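Local atomic coordinates of Tat pathway signal sequence domain protein (Parabacteroides merdae, PDB entry 4Q9A), a protein that probably hydrolyses acyl esters, as a GDSL-like lipase/acylhydrolase of the SGNH hydrolase clan. Residues Val21-Gly26 / Phe94-Leu99; Arg40-Glu45 / Pro68-Arg73; Gln142-Glu147 / Asn181-Pro186. All blocks are in the same frame, centred on the assembly; numbering follows the deposited sequence.

Contact 1 of 3, residues Val21-Gly26 / Phe94-Leu99; sequences VILFQG and FQPDVL
I22 and L23 pair in parallel with V98 and L99 inside the central sheet of an alpha/beta SGNH-hydrolase fold, a buried contact between the first strand of the chain and strand 98-102. Just beyond G26 the chain reaches S28, a phosphoserine in this structure, at the place where the family's GDSL motif carries its serine. V98 is gripped through both backbone polar atoms: its N gives a hydrogen bond to V21 O, and its O takes one from L23 N at 2.9 Å. On one face of the sheet I22 and V98 lie alongside each other, I22 CG1 standing 3.9 Å from V98 CB. On the other, L23 and L99 point the same way and touch branch to branch, L23 CD2 to L99 CD1 at 3.8 Å. L23 CB also rests against P96 CB, and the F94 ring approaches L23 CD2 obliquely. With CG anti to the carbonyl carbon (chi1 -68°), the D97 carboxylate stands beside its own backbone N and faces the start of strand 21-26. Its OD1 has a long, weak ion pair with K17, while OD2 receives V21 N on its anti lone pair, 2.8 Å away and nearly straight at 165°.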
loop_
_atom_site.group_PDB
_atom_site.type_symbol
_atom_site.label_atom_id
_atom_site.label_comp_id
_atom_site.label_asym_id
_atom_site.label_seq_id
_atom_site.Cartn_x
_atom_site.Cartn_y
_atom_site.Cartn_z
ATOM N N VAL A 21 -9.256 -4.651 -17.457
ATOM C CA VAL A 21 -7.876 -4.162 -17.527
ATOM C C VAL A 21 -7.842 -2.702 -17.027
ATOM O O VAL A 21 -8.586 -1.852 -17.529
ATOM C CB VAL A 21 -7.273 -4.357 -18.959
ATOM C CG1 VAL A 21 -5.986 -3.557 -19.173
ATOM C CG2 VAL A 21 -7.016 -5.830 -19.231
ATOM N N ILE A 22 -6.995 -2.432 -16.018
ATOM C CA ILE A 22 -6.820 -1.070 -15.479
ATOM C C ILE A 22 -5.379 -0.650 -15.763
ATOM O O ILE A 22 -4.440 -1.393 -15.451
ATOM C CB ILE A 22 -7.216 -0.904 -13.982
ATOM C CG1 ILE A 22 -8.697 -1.261 -13.764
ATOM C CG2 ILE A 22 -6.949 0.519 -13.505
ATOM C CD1 ILE A 22 -8.953 -2.008 -12.471
ATOM N N LEU A 23 -5.218 0.517 -16.406
ATOM C CA LEU A 23 -3.907 1.013 -16.794
ATOM C C LEU A 23 -3.668 2.413 -16.261
ATOM O O LEU A 23 -4.436 3.338 -16.530
ATOM C CB LEU A 23 -3.731 0.976 -18.336
ATOM C CG LEU A 23 -2.459 1.605 -18.914
ATOM C CD1 LEU A 23 -1.204 0.851 -18.487
ATOM C CD2 LEU A 23 -2.540 1.695 -20.409
ATOM N N PHE A 24 -2.557 2.558 -15.550
ATOM C CA PHE A 24 -2.073 3.816 -14.988
ATOM C C PHE A 24 -1.014 4.361 -15.909
ATOM O O PHE A 24 -0.067 3.652 -16.292
ATOM C CB PHE A 24 -1.539 3.624 -13.557
ATOM C CG PHE A 24 -2.652 3.306 -12.595
ATOM C CD1 PHE A 24 -3.060 1.992 -12.384
ATOM C CD2 PHE A 24 -3.326 4.318 -11.933
ATOM C CE1 PHE A 24 -4.129 1.706 -11.538
ATOM C CE2 PHE A 24 -4.378 4.024 -11.066
ATOM C CZ PHE A 24 -4.781 2.719 -10.885
ATOM N N GLN A 25 -1.209 5.600 -16.312
ATOM C CA GLN A 25 -0.318 6.277 -17.227
ATOM C C GLN A 25 0.027 7.667 -16.647
ATOM O O GLN A 25 -0.799 8.272 -15.937
ATOM C CB GLN A 25 -1.001 6.339 -18.605
ATOM C CG GLN A 25 -0.156 6.874 -19.731
ATOM C CD GLN A 25 1.036 6.026 -20.040
ATOM O OE1 GLN A 25 2.170 6.363 -19.681
ATOM N NE2 GLN A 25 0.811 4.968 -20.784
ATOM N N GLY A 26 1.265 8.111 -16.896
ATOM C CA GLY A 26 1.787 9.375 -16.398
ATOM C C GLY A 26 3.288 9.579 -16.441
ATOM O O GLY A 26 3.965 9.128 -17.366
ATOM N N PHE A 94 -2.804 -2.329 -24.767
ATOM C CA PHE A 94 -3.379 -2.945 -23.580
ATOM C C PHE A 94 -4.875 -3.098 -23.676
ATOM O O PHE A 94 -5.447 -3.900 -22.922
ATOM C CB PHE A 94 -3.042 -2.099 -22.337
ATOM C CG PHE A 94 -1.598 -2.187 -21.951
ATOM C CD1 PHE A 94 -0.650 -1.359 -22.545
ATOM C CD2 PHE A 94 -1.171 -3.126 -21.024
ATOM C CE1 PHE A 94 0.702 -1.463 -22.210
ATOM C CE2 PHE A 94 0.187 -3.220 -20.675
ATOM C CZ PHE A 94 1.110 -2.381 -21.264
ATOM N N GLN A 95 -5.519 -2.283 -24.554
ATOM C CA GLN A 95 -6.974 -2.186 -24.704
ATOM C C GLN A 95 -7.587 -1.980 -23.304
ATOM O O GLN A 95 -8.390 -2.809 -22.863
ATOM C CB GLN A 95 -7.538 -3.414 -25.421
ATOM C CG GLN A 95 -7.327 -3.363 -26.901
ATOM C CD GLN A 95 -7.645 -4.686 -27.507
ATOM O OE1 GLN A 95 -8.784 -5.163 -27.440
ATOM N NE2 GLN A 95 -6.624 -5.321 -28.086
ATOM N N PRO A 96 -7.141 -0.940 -22.545
ATOM C CA PRO A 96 -7.632 -0.783 -21.169
ATOM C C PRO A 96 -9.120 -0.480 -21.057
ATOM O O PRO A 96 -9.667 0.357 -21.788
ATOM C CB PRO A 96 -6.806 0.388 -20.626
ATOM C CG PRO A 96 -6.383 1.155 -21.849
ATOM C CD PRO A 96 -6.157 0.114 -22.880
ATOM N N ASP A 97 -9.766 -1.163 -20.111
ATOM C CA ASP A 97 -11.171 -0.957 -19.783
ATOM C C ASP A 97 -11.305 0.356 -18.978
ATOM O O ASP A 97 -12.287 1.104 -19.126
ATOM C CB ASP A 97 -11.706 -2.180 -19.018
ATOM C CG ASP A 97 -11.794 -3.434 -19.891
ATOM O OD1 ASP A 97 -12.458 -3.379 -20.944
ATOM O OD2 ASP A 97 -11.208 -4.468 -19.512
ATOM N N VAL A 98 -10.280 0.637 -18.152
ATOM C CA VAL A 98 -10.159 1.826 -17.311
ATOM C C VAL A 98 -8.735 2.366 -17.466
ATOM O O VAL A 98 -7.764 1.671 -17.158
ATOM C CB VAL A 98 -10.524 1.535 -15.832
ATOM C CG1 VAL A 98 -10.280 2.750 -14.946
ATOM C CG2 VAL A 98 -11.966 1.078 -15.712
ATOM N N LEU A 99 -8.619 3.590 -17.964
ATOM C CA LEU A 99 -7.331 4.241 -18.169
ATOM C C LEU A 99 -7.225 5.473 -17.261
ATOM O O LEU A 99 -8.136 6.281 -17.211
ATOM C CB LEU A 99 -7.160 4.606 -19.667
ATOM C CG LEU A 99 -6.022 5.551 -20.057
ATOM C CD1 LEU A 99 -4.660 4.874 -19.954
ATOM C CD2 LEU A 99 -6.248 6.095 -21.423
#

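Contact 2 of 3, residues Arg40-Glu45 / Pro68-Arg73; sequences RCNTME and PKIYNR
The loop that leads into helix 44-47 docks on the outermost strand 69-72 through C41 and N42, which meet the backbone and side chains from P68 to Y71. N42 makes the polar half of the contact with three hydrogen bonds. Its side-chain amide lies against the strand backbone and serves both a donor and an acceptor there: OD1 receives I70 N at 2.8 Å, the donor tilted 20° from the carbonyl plane, and ND2 gives to P68 O at 2.9 Å. The third bond is from backbone to backbone, N42 N to I70 O, long at 3.3 Å but almost straight at 170°. Held at both ends, the amide has its rotation fixed, and it crosses the I70 side chain at about a right angle, with OD1 3.5 Å from I70 CB. In the parallel sheet of this alpha/beta fold the other side of strand 69-72 is bonded to strand 21-26, so N42 satisfies edge groups that have no further strand of this chain beside them. C41 supplies the apolar half. Its CB sits over one face of the Y71 ring in a CH-pi contact, 3.7 Å from the ring centroid. SG, placed between the backbone N and the carbonyl carbon (chi1 60°), lies 3.8 Å from K69 CB; it stands obliquely to the Y71 ring, 5.0 Å from its centroid. The Y71 ring also meets that of F94. T43 follows as the N-cap of helix 44-47, its OG1 bonded to Q46 N, and Q46 in turn bonds the strand at N72 N through OE1. The second subunit comes up nearby, its Y202 against P68 and its S49 against selenomethionine M44.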
loop_
_atom_site.group_PDB
_atom_site.type_symbol
_atom_site.label_atom_id
_atom_site.label_comp_id
_atom_site.label_asym_id
_atom_site.label_seq_id
_atom_site.Cartn_x
_atom_site.Cartn_y
_atom_site.Cartn_z
ATOM N N ARG A 40 3.980 -9.010 -16.749
ATOM C CA ARG A 40 2.936 -9.526 -15.875
ATOM C C ARG A 40 2.245 -8.413 -15.134
ATOM O O ARG A 40 2.908 -7.499 -14.629
ATOM C CB ARG A 40 3.526 -10.493 -14.819
ATOM C CG ARG A 40 4.241 -11.731 -15.356
ATOM C CD ARG A 40 4.139 -12.853 -14.361
ATOM N NE ARG A 40 4.934 -12.583 -13.162
ATOM C CZ ARG A 40 4.742 -13.180 -11.993
ATOM N NH1 ARG A 40 3.783 -14.092 -11.855
ATOM N NH2 ARG A 40 5.505 -12.873 -10.952
ATOM N N CYS A 41 0.921 -8.536 -14.975
ATOM C CA CYS A 41 0.129 -7.604 -14.188
ATOM C C CYS A 41 0.244 -7.977 -12.723
ATOM O O CYS A 41 0.802 -9.022 -12.371
ATOM C CB CYS A 41 -1.325 -7.629 -14.635
ATOM S SG CYS A 41 -2.131 -9.255 -14.474
ATOM N N ASN A 42 -0.309 -7.113 -11.870
ATOM C CA ASN A 42 -0.513 -7.262 -10.434
ATOM C C ASN A 42 0.719 -7.710 -9.631
ATOM O O ASN A 42 0.557 -8.426 -8.637
ATOM C CB ASN A 42 -1.707 -8.199 -10.180
ATOM C CG ASN A 42 -2.952 -7.797 -10.944
ATOM O OD1 ASN A 42 -3.106 -6.648 -11.387
ATOM N ND2 ASN A 42 -3.868 -8.733 -11.123
ATOM N N THR A 43 1.923 -7.205 -9.987
ATOM C CA THR A 43 3.155 -7.488 -9.229
ATOM C C THR A 43 3.801 -6.187 -8.738
ATOM O O THR A 43 3.512 -5.116 -9.270
ATOM C CB THR A 43 4.209 -8.323 -10.033
ATOM O OG1 THR A 43 4.880 -7.515 -11.009
ATOM C CG2 THR A 43 3.661 -9.639 -10.620
HETATM N N MSE A 44 4.726 -6.299 -7.762
HETATM C CA MSE A 44 5.512 -5.174 -7.245
HETATM C C MSE A 44 6.324 -4.535 -8.379
HETATM O O MSE A 44 6.357 -3.315 -8.518
HETATM C CB MSE A 44 6.447 -5.672 -6.141
HETATM C CG MSE A 44 5.787 -5.711 -4.772
HETATM SE SE MSE A 44 5.479 -3.916 -4.079
HETATM C CE MSE A 44 7.384 -3.420 -3.694
ATOM N N GLU A 45 6.945 -5.398 -9.210
ATOM C CA GLU A 45 7.736 -5.058 -10.393
ATOM C C GLU A 45 6.896 -4.270 -11.397
ATOM O O GLU A 45 7.418 -3.349 -12.029
ATOM C CB GLU A 45 8.271 -6.333 -11.078
ATOM C CG GLU A 45 9.216 -7.197 -10.259
ATOM C CD GLU A 45 8.622 -8.050 -9.154
ATOM O OE1 GLU A 45 7.448 -8.472 -9.272
ATOM O OE2 GLU A 45 9.348 -8.314 -8.169
ATOM N N PRO A 68 -9.232 -8.089 -11.321
ATOM C CA PRO A 68 -8.749 -7.125 -12.318
ATOM C C PRO A 68 -7.268 -7.301 -12.660
ATOM O O PRO A 68 -6.480 -7.778 -11.827
ATOM C CB PRO A 68 -9.002 -5.772 -11.643
ATOM C CG PRO A 68 -9.021 -6.037 -10.212
ATOM C CD PRO A 68 -9.477 -7.438 -10.015
ATOM N N LYS A 69 -6.908 -6.952 -13.900
ATOM C CA LYS A 69 -5.526 -7.016 -14.373
ATOM C C LYS A 69 -5.043 -5.576 -14.433
ATOM O O LYS A 69 -5.528 -4.801 -15.270
ATOM C CB LYS A 69 -5.404 -7.745 -15.738
ATOM C CG LYS A 69 -6.298 -8.989 -15.929
ATOM C CD LYS A 69 -5.724 -9.925 -16.998
ATOM C CE LYS A 69 -6.784 -10.708 -17.713
ATOM N NZ LYS A 69 -6.217 -11.552 -18.785
ATOM N N ILE A 70 -4.163 -5.191 -13.483
ATOM C CA ILE A 70 -3.682 -3.812 -13.336
ATOM C C ILE A 70 -2.238 -3.662 -13.852
ATOM O O ILE A 70 -1.354 -4.469 -13.533
ATOM C CB ILE A 70 -3.848 -3.310 -11.872
ATOM C CG1 ILE A 70 -5.278 -3.627 -11.342
ATOM C CG2 ILE A 70 -3.575 -1.800 -11.783
ATOM C CD1 ILE A 70 -5.503 -3.458 -9.880
ATOM N N TYR A 71 -2.028 -2.617 -14.671
ATOM C CA TYR A 71 -0.757 -2.293 -15.323
ATOM C C TYR A 71 -0.360 -0.843 -15.071
ATOM O O TYR A 71 -1.233 0.001 -14.854
ATOM C CB TYR A 71 -0.867 -2.547 -16.848
ATOM C CG TYR A 71 -1.010 -4.008 -17.196
ATOM C CD1 TYR A 71 0.106 -4.828 -17.315
ATOM C CD2 TYR A 71 -2.263 -4.574 -17.408
ATOM C CE1 TYR A 71 -0.019 -6.177 -17.632
ATOM C CE2 TYR A 71 -2.400 -5.926 -17.723
ATOM C CZ TYR A 71 -1.272 -6.722 -17.841
ATOM O OH TYR A 71 -1.364 -8.058 -18.130
ATOM N N ASN A 72 0.961 -0.561 -15.129
ATOM C CA ASN A 72 1.548 0.774 -14.981
ATOM C C ASN A 72 2.475 1.030 -16.166
ATOM O O ASN A 72 3.362 0.212 -16.438
ATOM C CB ASN A 72 2.305 0.901 -13.643
ATOM C CG ASN A 72 2.913 2.261 -13.306
ATOM O OD1 ASN A 72 2.966 3.207 -14.110
ATOM N ND2 ASN A 72 3.449 2.369 -12.096
ATOM N N ARG A 73 2.263 2.143 -16.894
ATOM C CA ARG A 73 3.141 2.460 -18.024
ATOM C C ARG A 73 3.784 3.871 -17.909
ATOM O O ARG A 73 4.448 4.319 -18.855
ATOM C CB ARG A 73 2.428 2.272 -19.372
ATOM C CG ARG A 73 2.325 0.803 -19.795
ATOM C CD ARG A 73 3.662 0.066 -19.894
ATOM N NE ARG A 73 3.708 -1.123 -19.037
ATOM C CZ ARG A 73 4.779 -1.899 -18.874
ATOM N NH1 ARG A 73 5.918 -1.612 -19.497
ATOM N NH2 ARG A 73 4.728 -2.945 -18.063
#

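Contact 3 of 3, residues Gln142-Glu147 / Asn181-Pro186; sequences QIVLCE and NTIFVP
F184 leans across to E147, the two side chains crossing obliquely with carboxylate and ring planes 65° apart. F184 CG is anti to the backbone N (chi1 -171°), which carries the ring forward until CZ lies 3.5 Å from E147 CB. Cut back to an alanine, F184 would lose the ring and is likely to leave a gap between the E147 methylenes and helix 167-179, whose A173, R174 and S177 pack on it. The E147 side chain is extended, and its OE1 lies beside P186 and receives Q188 N at the start of helix 187-194; OE2 has a long, weak ion pair with R170. On the opposite face, the V185 and V144 side chains cross, V185 CG2 3.6 Å from V144 CG1, and V185 CG2 touches C146 SG, beneath helix 212-226. These strands, joined by a beta-alpha-beta crossover through helix 167-179, form the 183-185 end of the parallel sheet, their short axes 27° apart. Four backbone bonds zip them, from I183 N to I143 O through to E147 N to V185 O at 2.8 Å. T182 CG2 packs against I143 CB at 3.8 Å, and T182 OG1 bonds I183 O from above its carbonyl plane, across from L145 N, which reaches the same oxygen from the other face.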
loop_
_atom_site.group_PDB
_atom_site.type_symbol
_atom_site.label_atom_id
_atom_site.label_comp_id
_atom_site.label_asym_id
_atom_site.label_seq_id
_atom_site.Cartn_x
_atom_site.Cartn_y
_atom_site.Cartn_z
ATOM N N GLN A 142 -13.048 3.880 -20.111
ATOM C CA GLN A 142 -13.426 4.806 -19.079
ATOM C C GLN A 142 -12.149 5.511 -18.642
ATOM O O GLN A 142 -11.206 4.855 -18.186
ATOM C CB GLN A 142 -14.090 4.051 -17.929
ATOM C CG GLN A 142 -15.424 3.438 -18.276
ATOM C CD GLN A 142 -16.001 2.718 -17.085
ATOM O OE1 GLN A 142 -16.501 3.327 -16.125
ATOM N NE2 GLN A 142 -15.963 1.402 -17.124
ATOM N N ILE A 143 -12.091 6.843 -18.837
ATOM C CA ILE A 143 -10.916 7.629 -18.470
ATOM C C ILE A 143 -11.100 8.284 -17.072
ATOM O O ILE A 143 -12.169 8.809 -16.730
ATOM C CB ILE A 143 -10.545 8.688 -19.550
ATOM C CG1 ILE A 143 -10.489 8.075 -20.950
ATOM C CG2 ILE A 143 -9.220 9.383 -19.204
ATOM C CD1 ILE A 143 -10.384 9.085 -22.074
ATOM N N VAL A 144 -10.013 8.215 -16.282
ATOM C CA VAL A 144 -9.798 8.810 -14.975
ATOM C C VAL A 144 -8.680 9.807 -15.206
ATOM O O VAL A 144 -7.530 9.404 -15.368
ATOM C CB VAL A 144 -9.457 7.795 -13.840
ATOM C CG1 VAL A 144 -9.422 8.488 -12.493
ATOM C CG2 VAL A 144 -10.428 6.637 -13.803
ATOM N N LEU A 145 -9.031 11.095 -15.310
ATOM C CA LEU A 145 -8.067 12.175 -15.482
ATOM C C LEU A 145 -7.783 12.777 -14.110
ATOM O O LEU A 145 -8.717 13.165 -13.409
ATOM C CB LEU A 145 -8.570 13.220 -16.488
ATOM C CG LEU A 145 -7.523 14.222 -16.975
ATOM C CD1 LEU A 145 -6.438 13.553 -17.820
ATOM C CD2 LEU A 145 -8.170 15.350 -17.721
ATOM N N CYS A 146 -6.503 12.793 -13.706
ATOM C CA CYS A 146 -6.044 13.274 -12.400
ATOM C C CYS A 146 -5.544 14.719 -12.463
ATOM O O CYS A 146 -4.921 15.133 -13.457
ATOM C CB CYS A 146 -4.957 12.354 -11.861
ATOM S SG CYS A 146 -5.468 10.630 -11.651
ATOM N N GLU A 147 -5.786 15.466 -11.378
ATOM C CA GLU A 147 -5.363 16.859 -11.260
ATOM C C GLU A 147 -3.848 16.942 -10.981
ATOM O O GLU A 147 -3.401 16.416 -9.946
ATOM C CB GLU A 147 -6.159 17.596 -10.142
ATOM C CG GLU A 147 -5.947 19.101 -10.107
ATOM C CD GLU A 147 -6.687 19.869 -9.028
ATOM O OE1 GLU A 147 -6.883 19.319 -7.920
ATOM O OE2 GLU A 147 -7.044 21.042 -9.284
ATOM N N ASN A 181 -16.062 14.327 -20.542
ATOM C CA ASN A 181 -16.927 13.768 -19.489
ATOM C C ASN A 181 -16.266 12.547 -18.787
ATOM O O ASN A 181 -16.853 11.464 -18.687
ATOM C CB ASN A 181 -18.322 13.433 -20.022
ATOM C CG ASN A 181 -19.276 12.998 -18.937
ATOM O OD1 ASN A 181 -19.361 13.608 -17.860
ATOM N ND2 ASN A 181 -19.934 11.868 -19.160
ATOM N N THR A 182 -15.034 12.754 -18.313
ATOM C CA THR A 182 -14.250 11.741 -17.605
ATOM C C THR A 182 -14.405 11.899 -16.085
ATOM O O THR A 182 -15.051 12.843 -15.614
ATOM C CB THR A 182 -12.758 11.864 -17.987
ATOM O OG1 THR A 182 -12.205 13.020 -17.362
ATOM C CG2 THR A 182 -12.533 11.929 -19.479
ATOM N N ILE A 183 -13.777 10.988 -15.328
ATOM C CA ILE A 183 -13.716 11.105 -13.869
ATOM C C ILE A 183 -12.516 12.034 -13.587
ATOM O O ILE A 183 -11.510 11.986 -14.321
ATOM C CB ILE A 183 -13.634 9.729 -13.124
ATOM C CG1 ILE A 183 -14.885 8.842 -13.418
ATOM C CG2 ILE A 183 -13.339 9.890 -11.613
ATOM C CD1 ILE A 183 -15.986 8.820 -12.403
ATOM N N PHE A 184 -12.651 12.904 -12.571
ATOM C CA PHE A 184 -11.599 13.837 -12.228
ATOM C C PHE A 184 -11.154 13.656 -10.750
ATOM O O PHE A 184 -11.970 13.761 -9.824
ATOM C CB PHE A 184 -12.055 15.269 -12.540
ATOM C CG PHE A 184 -10.951 16.289 -12.426
ATOM C CD1 PHE A 184 -9.903 16.315 -13.346
ATOM C CD2 PHE A 184 -10.941 17.209 -11.385
ATOM C CE1 PHE A 184 -8.863 17.249 -13.223
ATOM C CE2 PHE A 184 -9.905 18.142 -11.262
ATOM C CZ PHE A 184 -8.880 18.167 -12.191
ATOM N N VAL A 185 -9.866 13.340 -10.536
ATOM C CA VAL A 185 -9.346 13.174 -9.172
ATOM C C VAL A 185 -8.708 14.530 -8.771
ATOM O O VAL A 185 -7.723 14.946 -9.391
ATOM C CB VAL A 185 -8.389 11.957 -8.972
ATOM C CG1 VAL A 185 -8.269 11.622 -7.490
ATOM C CG2 VAL A 185 -8.859 10.727 -9.742
ATOM N N PRO A 186 -9.311 15.274 -7.805
ATOM C CA PRO A 186 -8.782 16.610 -7.463
ATOM C C PRO A 186 -7.698 16.563 -6.386
ATOM O O PRO A 186 -7.915 16.996 -5.241
ATOM C CB PRO A 186 -10.032 17.357 -6.988
ATOM C CG PRO A 186 -10.933 16.282 -6.442
ATOM C CD PRO A 186 -10.508 14.955 -6.996
#

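How the contacts relate
All three contacts belong to one five-stranded parallel sheet, ordered 69-72, 21-26, 98-102, 142-146, 183-185. Contact 1 joins two inner strands, while contacts 2 and 3 lie at the two outermost ones, their centres about 20 Å apart. Contact 1 bridges toward both: I22 O meets Y71 N at 2.8 Å, and L99 O meets V144 N at 2.9 Å, both probable hydrogen bonds. The centre of contact 1 is about 10 Å from that of contact 2 and 13 Å from that of contact 3. Along the chain contact 2 is nested within the loop that contact 1 closes, and contact 3 follows. The sheet thus ties strand 21-26, which runs into the GDSL motif, to both outermost strands.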